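Local coordinates for protein dehydrogenase (Chromobacterium violaceum, PDB 3Q2I) that probably oxidises the UDP-linked N-acetylglucosaminuronic acid it binds, with NAD as cofactor, in the biosynthesis of 2,3-diacetamido-2,3-dideoxy-D-mannuronic acid, at residues A[207-212]-A[228-233]; A[332-337]-A[348-353]; A[7-12]-A[313-318]; A[13-18]-A[38-43]. One frame throughout, in Å; residues are numbered along the deposited sequence.

Contact 1. Residues A[207-212]-A[228-233]; sequences ESVQAY and VSVKWR
Glu207 and Lys231 run side by side and close a salt bridge of 2.8 Å between Glu207 OE1 and Lys231 NZ. The ammonium meets that oxygen on its syn side, 27° out of the carboxylate plane. Both chains are extended, and with CG of Glu207 anti to its backbone N (chi1 -175°) the carboxylate is carried alongside the lysine. The other oxygen, Glu207 OE2, is engaged by two waters: one passes on to Lys231 NZ, the other lies at the guanidinium edge of Arg233, 2.9 Å from NH2. Arg233 NH1 bonds Leu350 O. Beneath this network a classic beta bulge sets Glu207 and Ser208 opposite one residue, and Lys231 O accepts from both Glu207 N (2.8 Å) and Ser208 N (3.2 Å). Gln210 and Ser229 form an antiparallel hydrogen-bonded pair, and Val228 CG2 packs on CB of Val209 (3.7 Å) and CB of Ala211. These three line the sheet face covered by helix 325-344. On the other face, Ser208 OG bonds Tyr212 OH of a second subunit, Gln210 OE1 is hydrogen-bonded to Arg347 NH2, and Lys231 lies against its own counterpart in a fourth subunit. Strands 206-214 and 225-232 form a hairpin with one apolar face and one polar face at a subunit interface, where the glutamate would partly offset the positive charge of Lys231 and Arg233.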
loop_
_atom_site.group_PDB
_atom_site.type_symbol
_atom_site.label_atom_id
_atom_site.label_comp_id
_atom_site.label_asym_id
_atom_site.label_seq_id
_atom_site.Cartn_x
_atom_site.Cartn_y
_atom_site.Cartn_z
ATOM N N GLU A 207 -9.964 -11.354 -15.289
ATOM C CA GLU A 207 -9.755 -10.009 -14.759
ATOM C C GLU A 207 -8.603 -9.977 -13.763
ATOM O O GLU A 207 -7.683 -9.182 -13.931
ATOM C CB GLU A 207 -11.022 -9.530 -14.029
ATOM C CG GLU A 207 -10.864 -8.084 -13.568
ATOM C CD GLU A 207 -12.154 -7.502 -13.069
ATOM O OE1 GLU A 207 -12.299 -7.313 -11.853
ATOM O OE2 GLU A 207 -13.066 -7.314 -13.893
ATOM N N SER A 208 -8.576 -10.938 -12.826
ATOM C CA SER A 208 -7.516 -10.901 -11.792
ATOM C C SER A 208 -7.416 -12.280 -11.136
ATOM O O SER A 208 -8.363 -13.102 -11.262
ATOM C CB SER A 208 -7.747 -9.779 -10.771
ATOM O OG SER A 208 -8.932 -10.027 -9.991
ATOM N N VAL A 209 -6.293 -12.493 -10.455
ATOM C CA VAL A 209 -6.120 -13.706 -9.666
ATOM C C VAL A 209 -5.568 -13.345 -8.299
ATOM O O VAL A 209 -4.903 -12.318 -8.116
ATOM C CB VAL A 209 -5.141 -14.682 -10.377
ATOM C CG1 VAL A 209 -5.688 -15.089 -11.750
ATOM C CG2 VAL A 209 -3.737 -14.066 -10.496
ATOM N N GLN A 210 -5.757 -14.289 -7.348
ATOM C CA GLN A 210 -5.124 -14.216 -6.017
ATOM C C GLN A 210 -4.605 -15.615 -5.700
ATOM O O GLN A 210 -5.401 -16.556 -5.696
ATOM C CB GLN A 210 -6.191 -13.904 -4.954
ATOM C CG GLN A 210 -6.826 -12.568 -5.197
ATOM C CD GLN A 210 -8.174 -12.392 -4.476
ATOM O OE1 GLN A 210 -8.623 -11.275 -4.268
ATOM N NE2 GLN A 210 -8.819 -13.500 -4.113
ATOM N N ALA A 211 -3.314 -15.783 -5.455
ATOM C CA ALA A 211 -2.724 -17.121 -5.399
ATOM C C ALA A 211 -1.901 -17.350 -4.134
ATOM O O ALA A 211 -1.412 -16.384 -3.532
ATOM C CB ALA A 211 -1.943 -17.454 -6.667
ATOM N N TYR A 212 -1.824 -18.624 -3.700
ATOM C CA TYR A 212 -0.843 -19.055 -2.713
ATOM C C TYR A 212 -0.118 -20.246 -3.364
ATOM O O TYR A 212 -0.752 -21.068 -4.020
ATOM C CB TYR A 212 -1.453 -19.622 -1.416
ATOM C CG TYR A 212 -2.181 -18.642 -0.537
ATOM C CD1 TYR A 212 -1.476 -17.885 0.381
ATOM C CD2 TYR A 212 -3.567 -18.617 -0.516
ATOM C CE1 TYR A 212 -2.148 -16.974 1.178
ATOM C CE2 TYR A 212 -4.251 -17.739 0.328
ATOM C CZ TYR A 212 -3.525 -16.980 1.204
ATOM O OH TYR A 212 -4.160 -16.053 2.012
ATOM N N VAL A 228 -5.313 -21.062 -6.545
ATOM C CA VAL A 228 -5.515 -19.717 -7.093
ATOM C C VAL A 228 -6.998 -19.420 -7.118
ATOM O O VAL A 228 -7.748 -20.246 -7.642
ATOM C CB VAL A 228 -4.898 -19.564 -8.477
ATOM C CG1 VAL A 228 -5.398 -20.610 -9.465
ATOM C CG2 VAL A 228 -5.067 -18.131 -8.974
ATOM N N SER A 229 -7.391 -18.252 -6.593
ATOM C CA SER A 229 -8.737 -17.671 -6.696
ATOM C C SER A 229 -8.739 -16.859 -8.010
ATOM O O SER A 229 -7.787 -16.086 -8.244
ATOM C CB SER A 229 -8.883 -16.689 -5.479
ATOM O OG SER A 229 -8.789 -17.393 -4.278
ATOM N N VAL A 230 -9.771 -17.042 -8.862
ATOM C CA VAL A 230 -9.826 -16.377 -10.149
ATOM C C VAL A 230 -11.141 -15.595 -10.300
ATOM O O VAL A 230 -12.248 -16.092 -9.951
ATOM C CB VAL A 230 -9.798 -17.445 -11.264
ATOM C CG1 VAL A 230 -9.822 -16.785 -12.692
ATOM C CG2 VAL A 230 -8.560 -18.315 -11.118
ATOM N N LYS A 231 -11.039 -14.377 -10.862
ATOM C CA LYS A 231 -12.186 -13.553 -11.203
ATOM C C LYS A 231 -12.172 -13.285 -12.685
ATOM O O LYS A 231 -11.168 -12.763 -13.184
ATOM C CB LYS A 231 -12.267 -12.237 -10.407
ATOM C CG LYS A 231 -13.452 -11.373 -10.899
ATOM C CD LYS A 231 -13.489 -10.060 -10.156
ATOM C CE LYS A 231 -14.579 -9.170 -10.773
ATOM N NZ LYS A 231 -14.511 -7.776 -10.267
ATOM N N TRP A 232 -13.242 -13.649 -13.403
ATOM C CA TRP A 232 -13.342 -13.387 -14.845
ATOM C C TRP A 232 -13.993 -12.035 -15.079
ATOM O O TRP A 232 -14.739 -11.513 -14.223
ATOM C CB TRP A 232 -14.155 -14.542 -15.504
ATOM C CG TRP A 232 -13.335 -15.727 -15.824
ATOM C CD1 TRP A 232 -12.698 -15.972 -17.014
ATOM C CD2 TRP A 232 -13.057 -16.872 -14.991
ATOM N NE1 TRP A 232 -12.030 -17.158 -16.958
ATOM C CE2 TRP A 232 -12.212 -17.733 -15.731
ATOM C CE3 TRP A 232 -13.422 -17.250 -13.696
ATOM C CZ2 TRP A 232 -11.775 -18.951 -15.244
ATOM C CZ3 TRP A 232 -12.989 -18.454 -13.220
ATOM C CH2 TRP A 232 -12.151 -19.291 -13.977
ATOM N N ARG A 233 -13.673 -11.410 -16.236
ATOM C CA ARG A 233 -14.258 -10.123 -16.589
ATOM C C ARG A 233 -15.779 -10.212 -16.699
ATOM O O ARG A 233 -16.457 -9.215 -16.483
ATOM C CB ARG A 233 -13.696 -9.615 -17.912
ATOM C CG ARG A 233 -12.186 -9.444 -17.906
ATOM C CD ARG A 233 -11.788 -8.538 -19.085
ATOM N NE ARG A 233 -10.328 -8.514 -19.170
ATOM C CZ ARG A 233 -9.609 -7.744 -18.359
ATOM N NH1 ARG A 233 -8.273 -7.721 -18.477
ATOM N NH2 ARG A 233 -10.234 -7.029 -17.424
HETATM O O HOH W 1 -12.910 -6.498 -16.335
HETATM O O HOH W 2 -14.632 -5.793 -12.753
#

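Contact 2. Residues A[332-337]-A[348-353]; sequences LELLIA and VSLPLD
Glu333 reaches from helix 325-344 across to the C-terminal tail, sliding past Leu350 and Leu352, which point the opposite way. CG lies anti to the backbone N (chi1 -176°), and from CB the extended chain leaves the helix along the two leucines. Glu333 CG lies 3.7 Å from Leu352 CG and 3.9 Å from Leu350 CD2. Glu333 CD is 3.9 Å from both Leu350 CD2 and the backbone N of Leu352. At the tip, Glu333 OE1 accepts from the backbone N of Leu352 at 2.9 Å in a nearly straight bond (168°), met on the anti side and 34° out of the carboxylate plane. OE1 also accepts a hydrogen bond from a water that is bonded in turn to the backbone N of Asp353. One turn further on, Ala337 CB packs against Val348 CG1 (3.8 Å) and Leu350 CD2. The side chains of Leu334 and Leu350 cross at about a right angle, CD2 of the first against CD1 of the second. Outside, Trp112 touches Glu333 and Ile336, and Pro351 O bonds Arg343 of a third subunit. The methylenes of Glu333 thus serve the apolar packing while a single carboxylate oxygen secures two successive amides, one directly and one through water.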
loop_
_atom_site.group_PDB
_atom_site.type_symbol
_atom_site.label_atom_id
_atom_site.label_comp_id
_atom_site.label_asym_id
_atom_site.label_seq_id
_atom_site.Cartn_x
_atom_site.Cartn_y
_atom_site.Cartn_z
ATOM N N LEU A 332 0.316 -18.079 -20.539
ATOM C CA LEU A 332 1.552 -17.645 -19.881
ATOM C C LEU A 332 1.243 -16.433 -19.030
ATOM O O LEU A 332 1.749 -16.366 -17.892
ATOM C CB LEU A 332 2.617 -17.265 -20.913
ATOM C CG LEU A 332 3.944 -16.769 -20.347
ATOM C CD1 LEU A 332 4.633 -17.868 -19.536
ATOM C CD2 LEU A 332 4.874 -16.296 -21.431
ATOM N N GLU A 333 0.448 -15.499 -19.545
ATOM C CA GLU A 333 0.203 -14.257 -18.756
ATOM C C GLU A 333 -0.530 -14.634 -17.465
ATOM O O GLU A 333 -0.231 -14.066 -16.380
ATOM C CB GLU A 333 -0.661 -13.334 -19.635
ATOM C CG GLU A 333 -0.866 -12.001 -18.919
ATOM C CD GLU A 333 -1.843 -11.110 -19.667
ATOM O OE1 GLU A 333 -1.570 -9.906 -19.742
ATOM O OE2 GLU A 333 -2.829 -11.621 -20.259
ATOM N N LEU A 334 -1.435 -15.612 -17.500
ATOM C CA LEU A 334 -2.084 -16.079 -16.267
ATOM C C LEU A 334 -1.077 -16.694 -15.311
ATOM O O LEU A 334 -1.146 -16.469 -14.112
ATOM C CB LEU A 334 -3.203 -17.084 -16.562
ATOM C CG LEU A 334 -4.498 -16.468 -17.031
ATOM C CD1 LEU A 334 -5.375 -17.634 -17.527
ATOM C CD2 LEU A 334 -5.147 -15.737 -15.842
ATOM N N LEU A 335 -0.177 -17.552 -15.794
ATOM C CA LEU A 335 0.791 -18.203 -14.944
ATOM C C LEU A 335 1.628 -17.140 -14.268
ATOM O O LEU A 335 1.913 -17.233 -13.063
ATOM C CB LEU A 335 1.704 -19.138 -15.767
ATOM C CG LEU A 335 1.082 -20.435 -16.277
ATOM C CD1 LEU A 335 2.061 -21.039 -17.285
ATOM C CD2 LEU A 335 0.847 -21.362 -15.102
ATOM N N ILE A 336 2.046 -16.127 -15.052
ATOM C CA ILE A 336 2.958 -15.095 -14.499
ATOM C C ILE A 336 2.144 -14.259 -13.506
ATOM O O ILE A 336 2.706 -13.974 -12.418
ATOM C CB ILE A 336 3.558 -14.186 -15.618
ATOM C CG1 ILE A 336 4.443 -15.083 -16.511
ATOM C CG2 ILE A 336 4.325 -13.028 -14.997
ATOM C CD1 ILE A 336 5.664 -15.673 -15.820
ATOM N N ALA A 337 0.856 -14.008 -13.759
ATOM C CA ALA A 337 0.079 -13.256 -12.752
ATOM C C ALA A 337 -0.093 -14.084 -11.468
ATOM O O ALA A 337 0.030 -13.516 -10.356
ATOM C CB ALA A 337 -1.304 -12.941 -13.300
ATOM N N VAL A 348 -3.475 -9.781 -8.381
ATOM C CA VAL A 348 -2.774 -9.247 -9.581
ATOM C C VAL A 348 -3.773 -9.213 -10.720
ATOM O O VAL A 348 -4.452 -10.228 -11.009
ATOM C CB VAL A 348 -1.589 -10.167 -9.978
ATOM C CG1 VAL A 348 -1.030 -9.693 -11.310
ATOM C CG2 VAL A 348 -0.501 -10.055 -8.938
ATOM N N SER A 349 -3.906 -8.027 -11.342
ATOM C CA SER A 349 -4.913 -7.856 -12.391
ATOM C C SER A 349 -4.289 -7.787 -13.784
ATOM O O SER A 349 -3.101 -7.526 -13.957
ATOM C CB SER A 349 -5.738 -6.585 -12.160
ATOM O OG SER A 349 -6.368 -6.703 -10.882
ATOM N N LEU A 350 -5.125 -8.127 -14.770
ATOM C CA LEU A 350 -4.710 -8.262 -16.180
ATOM C C LEU A 350 -5.354 -7.141 -16.997
ATOM O O LEU A 350 -6.368 -6.576 -16.630
ATOM C CB LEU A 350 -5.206 -9.584 -16.738
ATOM C CG LEU A 350 -4.606 -10.812 -16.049
ATOM C CD1 LEU A 350 -5.070 -12.014 -16.756
ATOM C CD2 LEU A 350 -3.074 -10.811 -15.986
ATOM N N PRO A 351 -4.771 -6.837 -18.187
ATOM C CA PRO A 351 -3.544 -7.403 -18.716
ATOM C C PRO A 351 -2.334 -6.884 -17.958
ATOM O O PRO A 351 -2.338 -5.806 -17.399
ATOM C CB PRO A 351 -3.501 -6.831 -20.159
ATOM C CG PRO A 351 -4.261 -5.523 -20.051
ATOM C CD PRO A 351 -5.349 -5.787 -19.039
ATOM N N LEU A 352 -1.245 -7.620 -18.032
ATOM C CA LEU A 352 -0.009 -7.209 -17.338
ATOM C C LEU A 352 0.623 -5.946 -17.897
ATOM O O LEU A 352 1.249 -5.205 -17.167
ATOM C CB LEU A 352 0.982 -8.374 -17.408
ATOM C CG LEU A 352 0.570 -9.584 -16.555
ATOM C CD1 LEU A 352 1.727 -10.596 -16.729
ATOM C CD2 LEU A 352 0.422 -9.212 -15.066
ATOM N N ASP A 353 0.421 -5.723 -19.189
ATOM C CA ASP A 353 1.052 -4.564 -19.825
ATOM C C ASP A 353 0.104 -3.589 -20.507
ATOM O O ASP A 353 -0.832 -3.998 -21.216
ATOM C CB ASP A 353 2.020 -5.086 -20.877
ATOM C CG ASP A 353 3.213 -5.826 -20.247
ATOM O OD1 ASP A 353 3.581 -5.628 -19.049
ATOM O OD2 ASP A 353 3.891 -6.503 -21.009
HETATM O O HOH W 3 -0.421 -7.721 -21.304
#

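Contact 3. Residues A[7-12]-A[313-318]; sequences PPITDR and KTMRGE
Arg12 O is gripped by both terminal nitrogens of the Arg316 guanidinium. Arg316 NH2 is 2.6 Å from Arg12 O, nearly along the C=O axis though 23° out of the guanidinium plane; the bond from Arg316 NH1 to Arg12 O, 3.1 Å, is weak and bent. NH2 has a second carbonyl: Arg316 NH2 gives Ile9 O a straight bond (173°) of 3.0 Å, and this oxygen lies in the guanidinium plane but receives the donor from above its own carbonyl plane. A bend at chi2 (-107°) brings the end of Arg316 back to the loop 7-12, although its CB points away overall. Its CD also touches Ile9 O. With two carbonyls along its edge, the guanidinium is probably hindered from turning, and it links Ile9 and Arg12, two points of the loop. Alongside, Ile9 N donates to Met315 O at 3.0 Å, and CD1 of Ile9 meets CE of Met315 as the two side chains run the same way. Ile9 CG2 sits over the centre of the Arg12 guanidinium, 3.5 Å above its plane; that group is paired with Asp77. Pro8 CB lies 3.4 Å from Arg316 O, where the chain turns. Helix 304-315 ends here in a Schellman motif, with Gly317 at positive phi as its C-prime residue, and the N-terminal loop is pinned on this helix end just before the first strand of the Rossmann domain.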
loop_
_atom_site.group_PDB
_atom_site.type_symbol
_atom_site.label_atom_id
_atom_site.label_comp_id
_atom_site.label_asym_id
_atom_site.label_seq_id
_atom_site.Cartn_x
_atom_site.Cartn_y
_atom_site.Cartn_z
ATOM N N PRO A 7 3.605 -18.204 -48.788
ATOM C CA PRO A 7 3.141 -19.153 -49.811
ATOM C C PRO A 7 3.097 -20.600 -49.313
ATOM O O PRO A 7 4.045 -21.046 -48.649
ATOM C CB PRO A 7 4.200 -19.031 -50.910
ATOM C CG PRO A 7 4.985 -17.803 -50.590
ATOM C CD PRO A 7 4.919 -17.626 -49.110
ATOM N N PRO A 8 2.028 -21.336 -49.658
ATOM C CA PRO A 8 1.937 -22.751 -49.282
ATOM C C PRO A 8 3.127 -23.576 -49.794
ATOM O O PRO A 8 3.830 -23.203 -50.744
ATOM C CB PRO A 8 0.615 -23.221 -49.895
ATOM C CG PRO A 8 -0.048 -22.007 -50.485
ATOM C CD PRO A 8 0.999 -20.946 -50.640
ATOM N N ILE A 9 3.391 -24.685 -49.123
ATOM C CA ILE A 9 4.433 -25.604 -49.547
ATOM C C ILE A 9 3.713 -26.812 -50.148
ATOM O O ILE A 9 2.872 -27.428 -49.489
ATOM C CB ILE A 9 5.317 -26.001 -48.345
ATOM C CG1 ILE A 9 6.072 -24.760 -47.862
ATOM C CG2 ILE A 9 6.327 -27.058 -48.750
ATOM C CD1 ILE A 9 6.741 -24.947 -46.530
ATOM N N THR A 10 3.981 -27.111 -51.418
ATOM C CA THR A 10 3.013 -27.900 -52.198
ATOM C C THR A 10 3.516 -29.285 -52.592
ATOM O O THR A 10 2.812 -30.284 -52.410
ATOM C CB THR A 10 2.471 -27.152 -53.451
ATOM O OG1 THR A 10 3.480 -26.276 -53.973
ATOM C CG2 THR A 10 1.251 -26.305 -53.101
ATOM N N ASP A 11 4.732 -29.353 -53.120
ATOM C CA ASP A 11 5.083 -30.526 -53.921
ATOM C C ASP A 11 6.231 -31.287 -53.288
ATOM O O ASP A 11 6.989 -31.989 -53.963
ATOM C CB ASP A 11 5.422 -30.149 -55.367
ATOM C CG ASP A 11 4.205 -29.683 -56.141
ATOM O OD1 ASP A 11 3.158 -30.366 -56.092
ATOM O OD2 ASP A 11 4.292 -28.611 -56.771
ATOM N N ARG A 12 6.347 -31.154 -51.972
ATOM C CA ARG A 12 7.317 -31.942 -51.234
ATOM C C ARG A 12 6.736 -32.173 -49.839
ATOM O O ARG A 12 5.687 -31.638 -49.478
ATOM C CB ARG A 12 8.665 -31.216 -51.168
ATOM C CG ARG A 12 8.575 -29.747 -50.756
ATOM C CD ARG A 12 9.962 -29.200 -50.463
ATOM N NE ARG A 12 9.960 -27.818 -50.002
ATOM C CZ ARG A 12 9.860 -27.466 -48.718
ATOM N NH1 ARG A 12 9.694 -28.389 -47.774
ATOM N NH2 ARG A 12 9.903 -26.186 -48.389
ATOM N N LYS A 313 -1.000 -28.908 -42.100
ATOM C CA LYS A 313 -2.000 -28.157 -42.860
ATOM C C LYS A 313 -1.687 -26.669 -42.948
ATOM O O LYS A 313 -1.793 -26.046 -44.014
ATOM C CB LYS A 313 -3.415 -28.396 -42.347
ATOM C CG LYS A 313 -3.922 -29.817 -42.516
ATOM C CD LYS A 313 -5.287 -29.949 -41.886
ATOM C CE LYS A 313 -6.030 -31.062 -42.600
ATOM N NZ LYS A 313 -6.461 -32.103 -41.648
ATOM N N THR A 314 -1.197 -26.077 -41.852
ATOM C CA THR A 314 -0.883 -24.657 -41.936
ATOM C C THR A 314 0.190 -24.436 -42.985
ATOM O O THR A 314 0.119 -23.471 -43.763
ATOM C CB THR A 314 -0.381 -24.138 -40.529
ATOM O OG1 THR A 314 -1.469 -24.280 -39.620
ATOM C CG2 THR A 314 0.077 -22.677 -40.581
ATOM N N MET A 315 1.219 -25.266 -42.988
ATOM C CA MET A 315 2.352 -25.086 -43.893
ATOM C C MET A 315 1.923 -25.299 -45.361
ATOM O O MET A 315 2.506 -24.701 -46.277
ATOM C CB MET A 315 3.482 -26.039 -43.537
ATOM C CG MET A 315 4.147 -25.766 -42.182
ATOM S SD MET A 315 4.461 -24.010 -41.883
ATOM C CE MET A 315 5.978 -23.980 -42.774
ATOM N N ARG A 316 0.829 -26.032 -45.522
ATOM C CA ARG A 316 0.312 -26.347 -46.867
ATOM C C ARG A 316 -0.764 -25.370 -47.302
ATOM O O ARG A 316 -1.374 -25.541 -48.366
ATOM C CB ARG A 316 -0.251 -27.760 -46.889
ATOM C CG ARG A 316 0.844 -28.763 -46.901
ATOM C CD ARG A 316 1.017 -29.445 -48.221
ATOM N NE ARG A 316 1.573 -30.737 -47.860
ATOM C CZ ARG A 316 2.858 -31.048 -47.968
ATOM N NH1 ARG A 316 3.269 -32.237 -47.557
ATOM N NH2 ARG A 316 3.701 -30.199 -48.545
ATOM N N GLY A 317 -0.994 -24.328 -46.509
ATOM C CA GLY A 317 -2.019 -23.340 -46.819
ATOM C C GLY A 317 -3.439 -23.774 -46.532
ATOM O O GLY A 317 -4.383 -23.043 -46.849
ATOM N N GLU A 318 -3.615 -24.926 -45.877
ATOM C CA GLU A 318 -4.916 -25.538 -45.718
ATOM C C GLU A 318 -5.603 -25.126 -44.420
ATOM O O GLU A 318 -6.808 -25.303 -44.218
ATOM C CB GLU A 318 -4.731 -27.053 -45.753
ATOM C CG GLU A 318 -4.124 -27.540 -47.074
ATOM C CD GLU A 318 -3.736 -29.025 -47.041
ATOM O OE1 GLU A 318 -3.460 -29.578 -45.957
ATOM O OE2 GLU A 318 -3.713 -29.671 -48.113
#

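Contact 4. Residues A[13-18]-A[38-43]; sequences KIRFAL and RAELID
Phe16 packs closely on strand 39-45: its CE2 is 3.7 Å from CB of Ala39, and Glu40 O lies in plane at the ring's edge. With CG anti to the carbonyl carbon (chi1 -72°) the ring is directed to the face of Ala39. Leu41 CD1 fills the next place there, 4.0 Å from CB of Phe16 and equally far from CB of Leu18. Helix 25-34 lies over this face through Leu32 and Phe29, and Tyr308 meets the Phe16 ring. Between the backbones run parallel-sheet bonds, among them Phe16 N to Glu40 O at 2.8 Å. Strands 14-19 and 39-45 with helix 25-34 form the first beta-alpha-beta unit of the Rossmann fold; the side chain of Leu18 touches what is probably the GxGxxA turn and lies about 8 Å from the bound NADH. Around Arg15 and Glu40, on the opposite face, the contact is looser and partly exposed. These two lie side by side, Arg15 CG 3.7 Å from Glu40 OE1, while the guanidinium goes on to a salt bridge with Asp75. At the start of the strands Lys13 leans its CB on Arg38 O at 3.4 Å. Farther along, Asp43 N is buried without a partner, while the Asp43 carboxylate bonds Thr74 and His64.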
loop_
_atom_site.group_PDB
_atom_site.type_symbol
_atom_site.label_atom_id
_atom_site.label_comp_id
_atom_site.label_asym_id
_atom_site.label_seq_id
_atom_site.Cartn_x
_atom_site.Cartn_y
_atom_site.Cartn_z
ATOM N N LYS A 13 7.390 -33.015 -49.056
ATOM C CA LYS A 13 7.013 -33.094 -47.651
ATOM C C LYS A 13 7.482 -31.811 -46.948
ATOM O O LYS A 13 8.465 -31.184 -47.351
ATOM C CB LYS A 13 7.647 -34.337 -47.031
ATOM C CG LYS A 13 7.072 -35.650 -47.576
ATOM C CD LYS A 13 8.005 -36.803 -47.275
ATOM C CE LYS A 13 7.449 -38.128 -47.799
ATOM N NZ LYS A 13 8.338 -39.265 -47.416
ATOM N N ILE A 14 6.756 -31.415 -45.902
ATOM C CA ILE A 14 7.290 -30.428 -44.947
ATOM C C ILE A 14 8.498 -30.962 -44.167
ATOM O O ILE A 14 8.496 -32.106 -43.705
ATOM C CB ILE A 14 6.211 -30.026 -43.911
ATOM C CG1 ILE A 14 4.853 -29.808 -44.597
ATOM C CG2 ILE A 14 6.690 -28.806 -43.101
ATOM C CD1 ILE A 14 4.889 -28.696 -45.670
ATOM N N ARG A 15 9.517 -30.125 -44.016
ATOM C CA ARG A 15 10.750 -30.523 -43.389
ATOM C C ARG A 15 10.812 -29.990 -41.954
ATOM O O ARG A 15 10.544 -28.800 -41.750
ATOM C CB ARG A 15 11.925 -30.049 -44.228
ATOM C CG ARG A 15 11.829 -30.691 -45.626
ATOM C CD ARG A 15 12.924 -30.211 -46.531
ATOM N NE ARG A 15 12.686 -28.880 -47.081
ATOM C CZ ARG A 15 13.401 -28.370 -48.081
ATOM N NH1 ARG A 15 14.376 -29.091 -48.617
ATOM N NH2 ARG A 15 13.151 -27.151 -48.545
ATOM N N PHE A 16 11.123 -30.877 -41.016
ATOM C CA PHE A 16 11.266 -30.525 -39.584
ATOM C C PHE A 16 12.700 -30.693 -39.095
ATOM O O PHE A 16 13.427 -31.613 -39.497
ATOM C CB PHE A 16 10.335 -31.417 -38.787
ATOM C CG PHE A 16 8.870 -31.080 -38.939
ATOM C CD1 PHE A 16 8.256 -30.178 -38.073
ATOM C CD2 PHE A 16 8.117 -31.583 -39.998
ATOM C CE1 PHE A 16 6.921 -29.863 -38.229
ATOM C CE2 PHE A 16 6.779 -31.279 -40.154
ATOM C CZ PHE A 16 6.179 -30.393 -39.282
ATOM N N ALA A 17 13.149 -29.821 -38.186
ATOM C CA ALA A 17 14.370 -30.090 -37.438
ATOM C C ALA A 17 13.957 -30.065 -35.961
ATOM O O ALA A 17 12.912 -29.453 -35.605
ATOM C CB ALA A 17 15.428 -29.035 -37.692
ATOM N N LEU A 18 14.684 -30.805 -35.127
ATOM C CA LEU A 18 14.314 -30.830 -33.716
ATOM C C LEU A 18 15.506 -30.623 -32.787
ATOM O O LEU A 18 16.591 -31.161 -32.999
ATOM C CB LEU A 18 13.567 -32.113 -33.355
ATOM C CG LEU A 18 13.202 -32.470 -31.899
ATOM C CD1 LEU A 18 11.912 -33.198 -31.793
ATOM C CD2 LEU A 18 14.318 -33.122 -31.081
ATOM N N ARG A 38 3.643 -36.799 -45.454
ATOM C CA ARG A 38 3.483 -35.348 -45.584
ATOM C C ARG A 38 4.687 -34.618 -44.994
ATOM O O ARG A 38 4.925 -33.432 -45.250
ATOM C CB ARG A 38 2.202 -34.860 -44.899
ATOM C CG ARG A 38 0.919 -34.940 -45.719
ATOM C CD ARG A 38 -0.225 -34.157 -45.081
ATOM N NE ARG A 38 -0.632 -34.768 -43.821
ATOM C CZ ARG A 38 -1.424 -34.225 -42.901
ATOM N NH1 ARG A 38 -1.689 -34.935 -41.816
ATOM N NH2 ARG A 38 -1.968 -33.015 -43.043
ATOM N N ALA A 39 5.458 -35.325 -44.173
ATOM C CA ALA A 39 6.460 -34.677 -43.336
ATOM C C ALA A 39 7.679 -35.564 -43.146
ATOM O O ALA A 39 7.557 -36.786 -43.005
ATOM C CB ALA A 39 5.856 -34.374 -41.953
ATOM N N GLU A 40 8.847 -34.941 -43.047
ATOM C CA GLU A 40 10.030 -35.653 -42.605
ATOM C C GLU A 40 10.888 -34.867 -41.617
ATOM O O GLU A 40 10.970 -33.635 -41.672
ATOM C CB GLU A 40 10.898 -36.027 -43.805
ATOM C CG GLU A 40 11.497 -34.820 -44.512
ATOM C CD GLU A 40 11.943 -35.141 -45.931
ATOM O OE1 GLU A 40 11.899 -34.226 -46.788
ATOM O OE2 GLU A 40 12.343 -36.305 -46.166
ATOM N N LEU A 41 11.547 -35.617 -40.739
ATOM C CA LEU A 41 12.486 -35.058 -39.781
ATOM C C LEU A 41 13.896 -35.236 -40.330
ATOM O O LEU A 41 14.385 -36.363 -40.425
ATOM C CB LEU A 41 12.312 -35.759 -38.426
ATOM C CG LEU A 41 13.258 -35.297 -37.319
ATOM C CD1 LEU A 41 12.914 -33.872 -36.868
ATOM C CD2 LEU A 41 12.975 -36.272 -36.180
ATOM N N ILE A 42 14.563 -34.141 -40.664
ATOM C CA ILE A 42 15.828 -34.191 -41.375
ATOM C C ILE A 42 17.051 -33.842 -40.537
ATOM O O ILE A 42 18.182 -34.083 -40.960
ATOM C CB ILE A 42 15.797 -33.314 -42.659
ATOM C CG1 ILE A 42 15.301 -31.902 -42.309
ATOM C CG2 ILE A 42 14.784 -33.876 -43.655
ATOM C CD1 ILE A 42 15.743 -30.816 -43.290
ATOM N N ASP A 43 16.855 -33.253 -39.347
ATOM C CA ASP A 43 17.995 -32.837 -38.558
ATOM C C ASP A 43 17.585 -32.850 -37.076
ATOM O O ASP A 43 16.447 -32.487 -36.775
ATOM C CB ASP A 43 18.381 -31.408 -38.933
ATOM C CG ASP A 43 18.973 -31.322 -40.318
ATOM O OD1 ASP A 43 20.189 -31.618 -40.439
ATOM O OD2 ASP A 43 18.220 -30.974 -41.251
#

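Overall arrangement
Contacts 3 and 4 belong to the nucleotide-binding end of the subunit and contacts 1 and 2 to the C-terminal alpha/beta domain; contacts 1 and 4 have centres about 41 Å apart. Contacts 1 and 2 touch, about 10 Å between centres: strand 348-349, the outermost strand of the mixed sheet within this chain, lies beside strand 206-214, and Arg233 NH1 probably bonds Leu350 O at 2.9 Å. Contacts 3 and 4, about 13 Å apart between centres, meet at Ile14. Along the chain contact 3 closes a long loop enclosing contacts 4 and 1, with contact 2 following. Helix 304-315, from the C-terminal half, thus returns to the Rossmann sheet, joining the two domains, while contacts 1 and 2 face neighbouring subunits.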